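Local coordinates for glutamine synthetase (Helicobacter pylori, PDB 5ZLI), which belongs to the glutamine synthetase family, type I beta, and assembles as a twelve-subunit enzyme whose chain carries a beta-Grasp domain and a catalytic domain, at residues A304-L308 with R365-R369; H314-L318 with D436-L440; A338-L342 with I419-P423; T343-N348 with P398-I404. All blocks are in the same frame, centred on the assembly; numbering follows the deposited sequence.

Contact 1 (A304-L308 with R365-R369); sequences ALHFL and RFEFR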
# COMPACT_ATOMS: atom_id res chain seq x y z
N ALA B 304 11.82 13.58 -68.67
CA ALA B 304 11.29 13.45 -67.31
C ALA B 304 9.83 13.01 -67.31
O ALA B 304 9.42 12.21 -66.46
CB ALA B 304 11.45 14.75 -66.53
N LEU B 305 9.01 13.57 -68.20
CA LEU B 305 7.60 13.21 -68.19
C LEU B 305 7.38 11.77 -68.62
O LEU B 305 6.44 11.11 -68.15
CB LEU B 305 6.78 14.12 -69.09
CG LEU B 305 6.39 15.46 -68.51
CD1 LEU B 305 6.13 16.41 -69.64
CD2 LEU B 305 5.16 15.26 -67.66
N HIS B 306 8.23 11.27 -69.52
CA HIS B 306 8.20 9.85 -69.86
C HIS B 306 8.68 9.02 -68.68
O HIS B 306 8.09 7.98 -68.36
CB HIS B 306 9.02 9.60 -71.13
CG HIS B 306 8.37 10.09 -72.39
ND1 HIS B 306 7.00 10.03 -72.60
CD2 HIS B 306 8.89 10.69 -73.48
CE1 HIS B 306 6.72 10.56 -73.77
NE2 HIS B 306 7.84 10.96 -74.33
N PHE B 307 9.72 9.48 -67.98
CA PHE B 307 10.10 8.83 -66.73
C PHE B 307 8.90 8.71 -65.77
O PHE B 307 8.60 7.63 -65.25
CB PHE B 307 11.24 9.62 -66.09
CG PHE B 307 11.81 8.99 -64.87
CD1 PHE B 307 11.15 9.05 -63.67
CD2 PHE B 307 13.03 8.36 -64.93
CE1 PHE B 307 11.69 8.49 -62.57
CE2 PHE B 307 13.57 7.80 -63.82
CZ PHE B 307 12.90 7.86 -62.64
N LEU B 308 8.19 9.83 -65.54
CA LEU B 308 7.06 9.82 -64.62
C LEU B 308 5.95 8.88 -65.07
O LEU B 308 5.30 8.23 -64.23
CB LEU B 308 6.51 11.24 -64.48
CG LEU B 308 5.14 11.33 -63.81
CD1 LEU B 308 5.29 10.93 -62.37
CD2 LEU B 308 4.55 12.75 -63.91
N ARG B 365 13.21 18.27 -60.85
CA ARG B 365 13.11 16.99 -60.17
C ARG B 365 11.64 16.70 -59.92
O ARG B 365 10.80 17.60 -59.94
CB ARG B 365 13.86 17.00 -58.83
CG ARG B 365 12.93 17.25 -57.65
CD ARG B 365 13.61 17.91 -56.50
NE ARG B 365 12.83 19.05 -56.03
CZ ARG B 365 13.28 19.94 -55.16
NH1 ARG B 365 14.52 19.81 -54.68
NH2 ARG B 365 12.52 20.97 -54.77
N PHE B 366 11.36 15.44 -59.65
CA PHE B 366 10.08 15.06 -59.06
C PHE B 366 10.27 14.73 -57.58
O PHE B 366 11.39 14.51 -57.11
CB PHE B 366 9.48 13.85 -59.77
CG PHE B 366 9.15 14.09 -61.19
CD1 PHE B 366 9.80 13.39 -62.19
CD2 PHE B 366 8.14 14.97 -61.55
CE1 PHE B 366 9.46 13.58 -63.53
CE2 PHE B 366 7.80 15.17 -62.88
CZ PHE B 366 8.46 14.47 -63.87
N GLU B 367 9.17 14.73 -56.85
CA GLU B 367 9.13 14.15 -55.51
C GLU B 367 8.00 13.13 -55.43
O GLU B 367 6.83 13.47 -55.69
CB GLU B 367 8.96 15.23 -54.44
CG GLU B 367 8.55 14.67 -53.08
CD GLU B 367 8.03 15.74 -52.14
OE1 GLU B 367 8.84 16.62 -51.72
OE2 GLU B 367 6.81 15.76 -51.87
N PHE B 368 8.34 11.87 -55.15
CA PHE B 368 7.34 10.81 -54.99
C PHE B 368 6.96 10.70 -53.51
O PHE B 368 7.81 10.38 -52.67
CB PHE B 368 7.85 9.48 -55.53
CG PHE B 368 8.35 9.57 -56.94
CD1 PHE B 368 7.48 9.62 -58.01
CD2 PHE B 368 9.71 9.65 -57.19
CE1 PHE B 368 7.97 9.72 -59.31
CE2 PHE B 368 10.18 9.74 -58.48
CZ PHE B 368 9.33 9.78 -59.52
N ARG B 369 5.69 10.96 -53.21
CA ARG B 369 5.24 11.05 -51.83
C ARG B 369 4.69 9.74 -51.29
O ARG B 369 4.39 9.68 -50.09
CB ARG B 369 4.18 12.15 -51.69
CG ARG B 369 4.64 13.52 -52.10
CD ARG B 369 3.51 14.51 -51.98
NE ARG B 369 2.94 14.58 -50.63
CZ ARG B 369 3.52 15.18 -49.59
NH1 ARG B 369 4.70 15.77 -49.72
NH2 ARG B 369 2.92 15.19 -48.41
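Phe366 opens the strand side by pushing its ring at the turn of helix that runs from Ala304 to Leu308. The ring edge meets the backbone first: Phe366 CE1 lies 3.2 Å from Ala304 O, near the ring plane, a carbonyl already used by Leu308 N in the helix. Ala304 CB touches the same CE1 at 3.8 Å, while Leu308 reaches the ring tip from the other end of the turn, its CB 3.8 Å from Phe366 CZ and its side chain set roughly at right angles to the phenylalanine. With CG placed anti to its carbonyl carbon (chi1 -63°), the ring stretches from the strand to the helix.

Glu367 points to the other face of the strand, where its OE2 forms a salt bridge with Arg369 NH1 (3.0 Å) and OE1 pairs with Arg354. Strand 366-368 lies between strands 278-286 and 351-355 in the catalytic-domain sheet, and helix 302-313 packs on it, the short axes nearly parallel at 11° and 11.2 Å apart.

Phe368 returns to the helix-facing side. Its CZ meets the edge of the Phe307 ring at CE1, 4.1 Å away, and Leu308 CD1 comes to the edge of the Phe368 ring, 4.2 Å from Phe368 CE1. Phe292 meets Phe307 edge-to-face and also packs on Phe366. Arg369 then turns its guanidinium away from the helix, with NH2 bonded to Glu337 O.

Contact 2 (H314-L318 with D436-L440); sequences HARGL and DKQYL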
# COMPACT_ATOMS: atom_id res chain seq x y z
N HIS B 314 3.70 1.53 -63.61
CA HIS B 314 4.02 0.40 -62.78
C HIS B 314 3.73 0.68 -61.31
O HIS B 314 4.02 -0.17 -60.45
CB HIS B 314 5.50 0.02 -62.95
CG HIS B 314 5.92 -0.11 -64.37
ND1 HIS B 314 5.38 -1.05 -65.22
CD2 HIS B 314 6.89 0.52 -65.08
CE1 HIS B 314 5.95 -0.96 -66.41
NE2 HIS B 314 6.87 -0.01 -66.35
N ALA B 315 3.13 1.84 -61.02
CA ALA B 315 3.01 2.32 -59.64
C ALA B 315 2.42 1.26 -58.72
O ALA B 315 3.03 0.91 -57.70
CB ALA B 315 2.17 3.59 -59.63
N ARG B 316 1.24 0.73 -59.06
CA ARG B 316 0.58 -0.22 -58.15
C ARG B 316 1.46 -1.43 -57.84
O ARG B 316 1.41 -1.97 -56.74
CB ARG B 316 -0.79 -0.64 -58.69
CG ARG B 316 -1.70 0.54 -58.87
CD ARG B 316 -3.09 0.32 -58.33
NE ARG B 316 -3.58 -1.06 -58.36
CZ ARG B 316 -4.60 -1.49 -57.61
NH1 ARG B 316 -5.22 -0.66 -56.79
NH2 ARG B 316 -5.01 -2.74 -57.68
N GLY B 317 2.25 -1.89 -58.81
CA GLY B 317 3.19 -2.96 -58.51
C GLY B 317 4.44 -2.49 -57.80
O GLY B 317 4.99 -3.23 -56.98
N LEU B 318 4.90 -1.27 -58.11
CA LEU B 318 6.03 -0.67 -57.41
C LEU B 318 5.77 -0.49 -55.91
O LEU B 318 6.71 -0.48 -55.11
CB LEU B 318 6.39 0.67 -58.05
CG LEU B 318 7.75 1.30 -57.68
CD1 LEU B 318 8.84 0.38 -58.02
CD2 LEU B 318 8.00 2.61 -58.43
N ASP B 436 3.19 -7.90 -63.10
CA ASP B 436 3.90 -6.89 -63.88
C ASP B 436 5.31 -6.82 -63.31
O ASP B 436 5.64 -5.98 -62.48
CB ASP B 436 3.27 -5.50 -63.79
CG ASP B 436 3.82 -4.59 -64.83
OD1 ASP B 436 3.48 -3.39 -64.81
OD2 ASP B 436 4.69 -5.07 -65.59
N LYS B 437 6.15 -7.72 -63.76
CA LYS B 437 7.46 -7.83 -63.18
C LYS B 437 8.54 -7.64 -64.21
O LYS B 437 9.73 -7.67 -63.85
CB LYS B 437 7.58 -9.20 -62.49
CG LYS B 437 6.69 -10.27 -63.12
CD LYS B 437 6.75 -11.59 -62.36
CE LYS B 437 5.95 -12.70 -63.06
NZ LYS B 437 5.79 -13.94 -62.23
N GLN B 438 8.18 -7.34 -65.46
CA GLN B 438 9.18 -7.40 -66.52
C GLN B 438 10.10 -6.20 -66.50
O GLN B 438 11.30 -6.33 -66.75
CB GLN B 438 8.51 -7.58 -67.88
CG GLN B 438 9.37 -8.37 -68.85
CD GLN B 438 9.81 -9.72 -68.27
OE1 GLN B 438 11.01 -10.01 -68.16
NE2 GLN B 438 8.84 -10.55 -67.90
N TYR B 439 9.58 -5.01 -66.21
CA TYR B 439 10.43 -3.84 -66.23
C TYR B 439 11.52 -3.90 -65.17
O TYR B 439 12.49 -3.15 -65.26
CB TYR B 439 9.61 -2.59 -66.03
CG TYR B 439 9.01 -2.52 -64.66
CD1 TYR B 439 7.83 -3.19 -64.37
CD2 TYR B 439 9.64 -1.81 -63.65
CE1 TYR B 439 7.29 -3.13 -63.11
CE2 TYR B 439 9.10 -1.76 -62.38
CZ TYR B 439 7.92 -2.42 -62.12
OH TYR B 439 7.38 -2.37 -60.86
N LEU B 440 11.37 -4.76 -64.16
CA LEU B 440 12.43 -4.99 -63.19
C LEU B 440 13.43 -6.03 -63.68
O LEU B 440 14.61 -5.95 -63.32
CB LEU B 440 11.83 -5.48 -61.89
CG LEU B 440 10.97 -4.44 -61.21
CD1 LEU B 440 10.01 -5.12 -60.22
CD2 LEU B 440 11.94 -3.49 -60.53
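His314, at the N-cap of helix 315-322, faces Asp436 and Tyr439 where the chain enters the short helix 438-441, and the two backbones come nearest at Gly317 CA and Asp436 CA, 6.7 Å apart. The imidazole carries most of the contact. It lies flat on the Tyr439 ring in a face-to-face stack, centroids of the His314 and Tyr439 rings 3.8 Å apart and planes only 13° from parallel. The two side chains run in opposite directions, so that each CB ends over the other's ring: His314 CB is 3.9 Å from the centroid of the Tyr439 ring, and Tyr439 CB is 4.1 Å from that of His314. Tyr439 has its CG between the backbone N and the carbonyl carbon (chi1 67°), which turns the ring back under the histidine, and its OH extends toward the first turn of the helix, 3.9 Å from Leu318 N.

At the imidazole edge, ND1 donates to Asp436 OD1 over 3.0 Å. The bond lies close to the ring plane and reaches the carboxylate on its syn side, with ring and carboxylate planes steeply inclined. NE2 is hydrogen-bonded to Asp390 of helix 377-393, so carboxylates hold both nitrogens and fix the rotation of the ring. Two carboxylate partners would probably favour a doubly protonated imidazole. The result is a His-carboxylate hydrogen bond joined to an aromatic stack, linking the start of helix 315-322 to the loop before helix 438-441 and, through Tyr439, to that short helix of the catalytic domain.

Contact 3 (A338-L342 with I419-P423); sequences APSIL and IKQMP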
# COMPACT_ATOMS: atom_id res chain seq x y z
N ALA B 338 -1.06 12.23 -47.45
CA ALA B 338 -0.64 10.95 -47.97
C ALA B 338 -1.39 10.62 -49.25
O ALA B 338 -2.63 10.67 -49.28
CB ALA B 338 -0.89 9.85 -46.93
N PRO B 339 -0.67 10.25 -50.32
CA PRO B 339 -1.33 9.95 -51.59
C PRO B 339 -2.14 8.66 -51.58
O PRO B 339 -1.64 7.60 -51.18
CB PRO B 339 -0.16 9.84 -52.57
CG PRO B 339 0.99 9.43 -51.70
CD PRO B 339 0.79 10.17 -50.42
N SER B 340 -3.39 8.76 -52.06
CA SER B 340 -4.17 7.62 -52.51
C SER B 340 -4.44 7.66 -54.02
O SER B 340 -4.87 6.64 -54.58
CB SER B 340 -5.50 7.53 -51.75
OG SER B 340 -6.18 6.29 -51.97
N ILE B 341 -4.15 8.78 -54.69
CA ILE B 341 -4.46 8.99 -56.10
C ILE B 341 -3.14 9.19 -56.86
O ILE B 341 -2.32 10.03 -56.46
CB ILE B 341 -5.37 10.21 -56.31
CG1 ILE B 341 -6.62 10.16 -55.43
CG2 ILE B 341 -5.80 10.31 -57.78
CD1 ILE B 341 -7.60 9.09 -55.79
N LEU B 342 -2.97 8.47 -57.97
CA LEU B 342 -1.71 8.42 -58.70
C LEU B 342 -1.69 9.44 -59.84
O LEU B 342 -1.76 9.11 -61.02
CB LEU B 342 -1.47 7.01 -59.24
CG LEU B 342 -1.11 5.91 -58.26
CD1 LEU B 342 -1.23 4.57 -58.97
CD2 LEU B 342 0.30 6.16 -57.76
N ILE B 419 -9.77 6.74 -62.44
CA ILE B 419 -8.67 7.48 -61.85
C ILE B 419 -7.86 6.48 -61.03
O ILE B 419 -8.36 5.96 -60.03
CB ILE B 419 -9.17 8.64 -60.97
CG1 ILE B 419 -10.02 9.62 -61.81
CG2 ILE B 419 -8.01 9.33 -60.33
CD1 ILE B 419 -10.35 10.96 -61.14
N LYS B 420 -6.64 6.18 -61.47
CA LYS B 420 -5.91 5.02 -60.95
C LYS B 420 -5.34 5.32 -59.57
O LYS B 420 -4.39 6.09 -59.42
CB LYS B 420 -4.80 4.58 -61.92
CG LYS B 420 -5.31 3.64 -63.01
CD LYS B 420 -6.01 2.37 -62.41
CE LYS B 420 -7.49 2.23 -62.76
NZ LYS B 420 -8.32 1.66 -61.64
N GLN B 421 -5.93 4.68 -58.56
CA GLN B 421 -5.59 4.92 -57.17
C GLN B 421 -4.53 3.93 -56.71
O GLN B 421 -4.25 2.92 -57.36
CB GLN B 421 -6.87 4.80 -56.31
CG GLN B 421 -7.42 3.34 -56.29
CD GLN B 421 -8.75 3.14 -55.54
OE1 GLN B 421 -9.24 4.02 -54.83
NE2 GLN B 421 -9.34 1.97 -55.72
N MET B 422 -3.92 4.23 -55.56
CA MET B 422 -2.94 3.34 -54.94
C MET B 422 -3.61 2.04 -54.46
O MET B 422 -4.82 2.00 -54.18
CB MET B 422 -2.27 4.05 -53.77
CG MET B 422 -1.06 4.99 -54.06
SD MET B 422 0.56 4.18 -54.16
CE MET B 422 0.50 3.38 -55.75
N PRO B 423 -2.87 0.93 -54.43
CA PRO B 423 -3.43 -0.30 -53.86
C PRO B 423 -3.66 -0.18 -52.36
O PRO B 423 -2.94 0.53 -51.65
CB PRO B 423 -2.38 -1.36 -54.19
CG PRO B 423 -1.15 -0.61 -54.50
CD PRO B 423 -1.53 0.72 -55.00
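Ile341 and Gln421 face each other as an isolated antiparallel bridge, a non-hydrogen-bonded pair with Ile341 CA and Gln421 CA 4.4 Å apart. Backbone bonds close it at both ends. Met422 N donates to Ser340 O at 2.8 Å and Leu342 N to Lys420 O at 3.1 Å. Through this bridge the loop that leads from helix 411-415 to helix 426-434 lies against the start of strand 341-346, whose other partner is strand 351-355 in the catalytic-domain sheet.

Leu342 and Met422 pack on one side of the bridge. The methionine chain folds at chi2 and chi3 (-85° and 76°), which brings its terminal methyl back over the leucine: Met422 CE lies 3.4 Å from Leu342 CD2, the two side chains meeting at about a right angle. Leu342 CB also rests against Lys420 O, the carbonyl that accepts its own backbone N-H. Helix 315-322 lies beyond Leu342, touching it with Arg316, and Phe370 packs on Met422.

On the other side Ile341 meets Ile419 through their branch methyls, CG2 to CG2 at 3.5 Å. In both isoleucines CG2 stands anti to the backbone N, a setting that leads each methyl toward the other. Leu406 comes against Ile341 from outside the bridge.

Contact 4 (T343-N348 with P398-I404); sequences TYSANN and PGEAMDI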
# COMPACT_ATOMS: atom_id res chain seq x y z
N THR B 343 -1.49 10.70 -59.48
CA THR B 343 -1.33 11.76 -60.47
C THR B 343 -0.23 12.70 -60.00
O THR B 343 0.30 12.58 -58.90
CB THR B 343 -2.65 12.50 -60.73
OG1 THR B 343 -3.75 11.60 -60.58
CG2 THR B 343 -2.67 13.04 -62.15
N TYR B 344 0.13 13.64 -60.86
CA TYR B 344 1.14 14.64 -60.56
C TYR B 344 0.51 16.03 -60.54
O TYR B 344 -0.53 16.26 -61.17
CB TYR B 344 2.30 14.56 -61.59
CG TYR B 344 1.84 14.70 -63.06
CD1 TYR B 344 1.20 13.64 -63.72
CD2 TYR B 344 2.03 15.88 -63.79
CE1 TYR B 344 0.76 13.76 -65.04
CE2 TYR B 344 1.59 16.01 -65.10
CZ TYR B 344 0.96 14.94 -65.72
OH TYR B 344 0.53 15.05 -67.02
N SER B 345 1.12 16.94 -59.79
CA SER B 345 0.69 18.34 -59.77
C SER B 345 1.75 19.17 -59.07
O SER B 345 2.39 18.70 -58.12
CB SER B 345 -0.67 18.52 -59.08
OG SER B 345 -1.68 17.94 -59.87
N ALA B 346 1.94 20.39 -59.55
CA ALA B 346 2.84 21.30 -58.86
C ALA B 346 2.17 21.81 -57.61
O ALA B 346 0.97 22.12 -57.60
CB ALA B 346 3.26 22.45 -59.78
N ASN B 347 2.95 21.89 -56.53
CA ASN B 347 2.48 22.45 -55.27
C ASN B 347 1.31 21.66 -54.67
O ASN B 347 0.47 22.22 -53.96
CB ASN B 347 2.08 23.91 -55.47
CG ASN B 347 3.00 24.62 -56.41
OD1 ASN B 347 4.22 24.60 -56.24
ND2 ASN B 347 2.44 25.17 -57.49
N ASN B 348 1.20 20.37 -54.96
CA ASN B 348 0.05 19.59 -54.53
C ASN B 348 0.49 18.43 -53.65
O ASN B 348 1.19 17.52 -54.11
CB ASN B 348 -0.71 19.10 -55.75
CG ASN B 348 -2.13 18.68 -55.44
OD1 ASN B 348 -2.42 18.11 -54.39
ND2 ASN B 348 -3.03 18.96 -56.38
N PRO B 398 2.50 10.22 -69.00
CA PRO B 398 2.00 10.11 -67.63
C PRO B 398 0.57 10.56 -67.47
O PRO B 398 0.05 10.53 -66.34
CB PRO B 398 2.94 11.04 -66.86
CG PRO B 398 3.25 12.10 -67.84
CD PRO B 398 3.29 11.44 -69.20
N GLY B 399 -0.09 10.87 -68.59
CA GLY B 399 -1.44 11.37 -68.57
C GLY B 399 -1.51 12.85 -68.26
O GLY B 399 -0.62 13.64 -68.62
N GLU B 400 -2.59 13.24 -67.59
CA GLU B 400 -2.92 14.64 -67.35
C GLU B 400 -2.80 14.95 -65.86
O GLU B 400 -3.20 14.14 -65.02
CB GLU B 400 -4.34 14.98 -67.83
CG GLU B 400 -4.59 16.47 -68.10
CD GLU B 400 -4.30 16.88 -69.54
OE1 GLU B 400 -3.88 16.01 -70.33
OE2 GLU B 400 -4.48 18.08 -69.87
N ALA B 401 -2.24 16.11 -65.55
CA ALA B 401 -2.12 16.55 -64.17
C ALA B 401 -3.49 16.89 -63.61
O ALA B 401 -4.38 17.34 -64.34
CB ALA B 401 -1.18 17.75 -64.07
N MET B 402 -3.65 16.70 -62.31
CA MET B 402 -4.90 17.00 -61.61
C MET B 402 -4.64 18.05 -60.55
O MET B 402 -4.11 17.74 -59.48
CB MET B 402 -5.55 15.78 -60.99
CG MET B 402 -6.17 14.85 -61.98
SD MET B 402 -6.82 13.39 -61.18
CE MET B 402 -7.65 12.64 -62.58
N ASP B 403 -5.01 19.29 -60.85
CA ASP B 403 -4.82 20.40 -59.93
C ASP B 403 -6.11 20.67 -59.15
O ASP B 403 -6.74 21.72 -59.26
CB ASP B 403 -4.32 21.62 -60.69
CG ASP B 403 -3.09 21.30 -61.52
OD1 ASP B 403 -2.60 20.16 -61.33
OD2 ASP B 403 -2.61 22.14 -62.32
N ILE B 404 -6.54 19.62 -58.46
CA ILE B 404 -7.64 19.67 -57.51
C ILE B 404 -7.15 19.20 -56.13
O ILE B 404 -5.99 18.81 -55.94
CB ILE B 404 -8.87 18.84 -57.97
CG1 ILE B 404 -8.49 17.41 -58.36
CG2 ILE B 404 -9.62 19.57 -59.09
CD1 ILE B 404 -8.91 16.37 -57.33
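The Tyr344 ring has Ala401 over one face, with Ala401 CB 3.4 Å from Tyr344 CE2, and Leu308 of helix 302-313 against the opposite face. At its edge, near the ring plane, are the carbonyls of Pro398 and Gly399. Tyr344 OH is directed at Gly399 O, in a hydrogen bond modelled too short for its length to be trusted, and Pro398 CB packs on Tyr344 CE1 at 3.9 Å. The amide of Asn348 is the second flat group: ND2 gives Ile404 O a bond of 3.0 Å (162°) almost in the amide plane, while OD1 accepts from Ser350 N.

Between them, Ser345 OG sits 2.8 Å from Asp403 OD1 and also close to Met402 O. The backbones add one weak bond, Met402 N to Tyr344 O at 3.4 Å. Thr343 OG1 lies 3.6 Å from Met402 SD, the side chains crossing at about a right angle.

Irregular chain after helix 377-393 thus runs alongside strand 341-346 of the catalytic-domain sheet, held by the Asn348 bond and the packing of Tyr344 and Thr343. The strand leads into a type II turn, Ser345 to Asn348, where Asn347 packs on Tyr105 of a neighbouring subunit, at an interface of the dodecamer.

All four contacts lie in the catalytic domain. Contacts 1 and 4, centres 11 Å apart, share Leu308 of helix 302-313, whose CD2 is 3.8 Å from Pro398 CB, while Leu305 also touches Pro398. Contacts 3 and 4 use successive parts of strand 341-346 and meet through the loop side, Ile419 CD1 to Met402 CE at 3.5 Å. Contact 2 joins contact 3 through helix 315-322, with Ala315 CB 3.6 Å from Leu342 CD1, but does not touch contact 1 or contact 4, whose nearest atoms are about 7 and 8 Å away. Contacts 3 and 4 are nested within the chain loop that contact 2 closes.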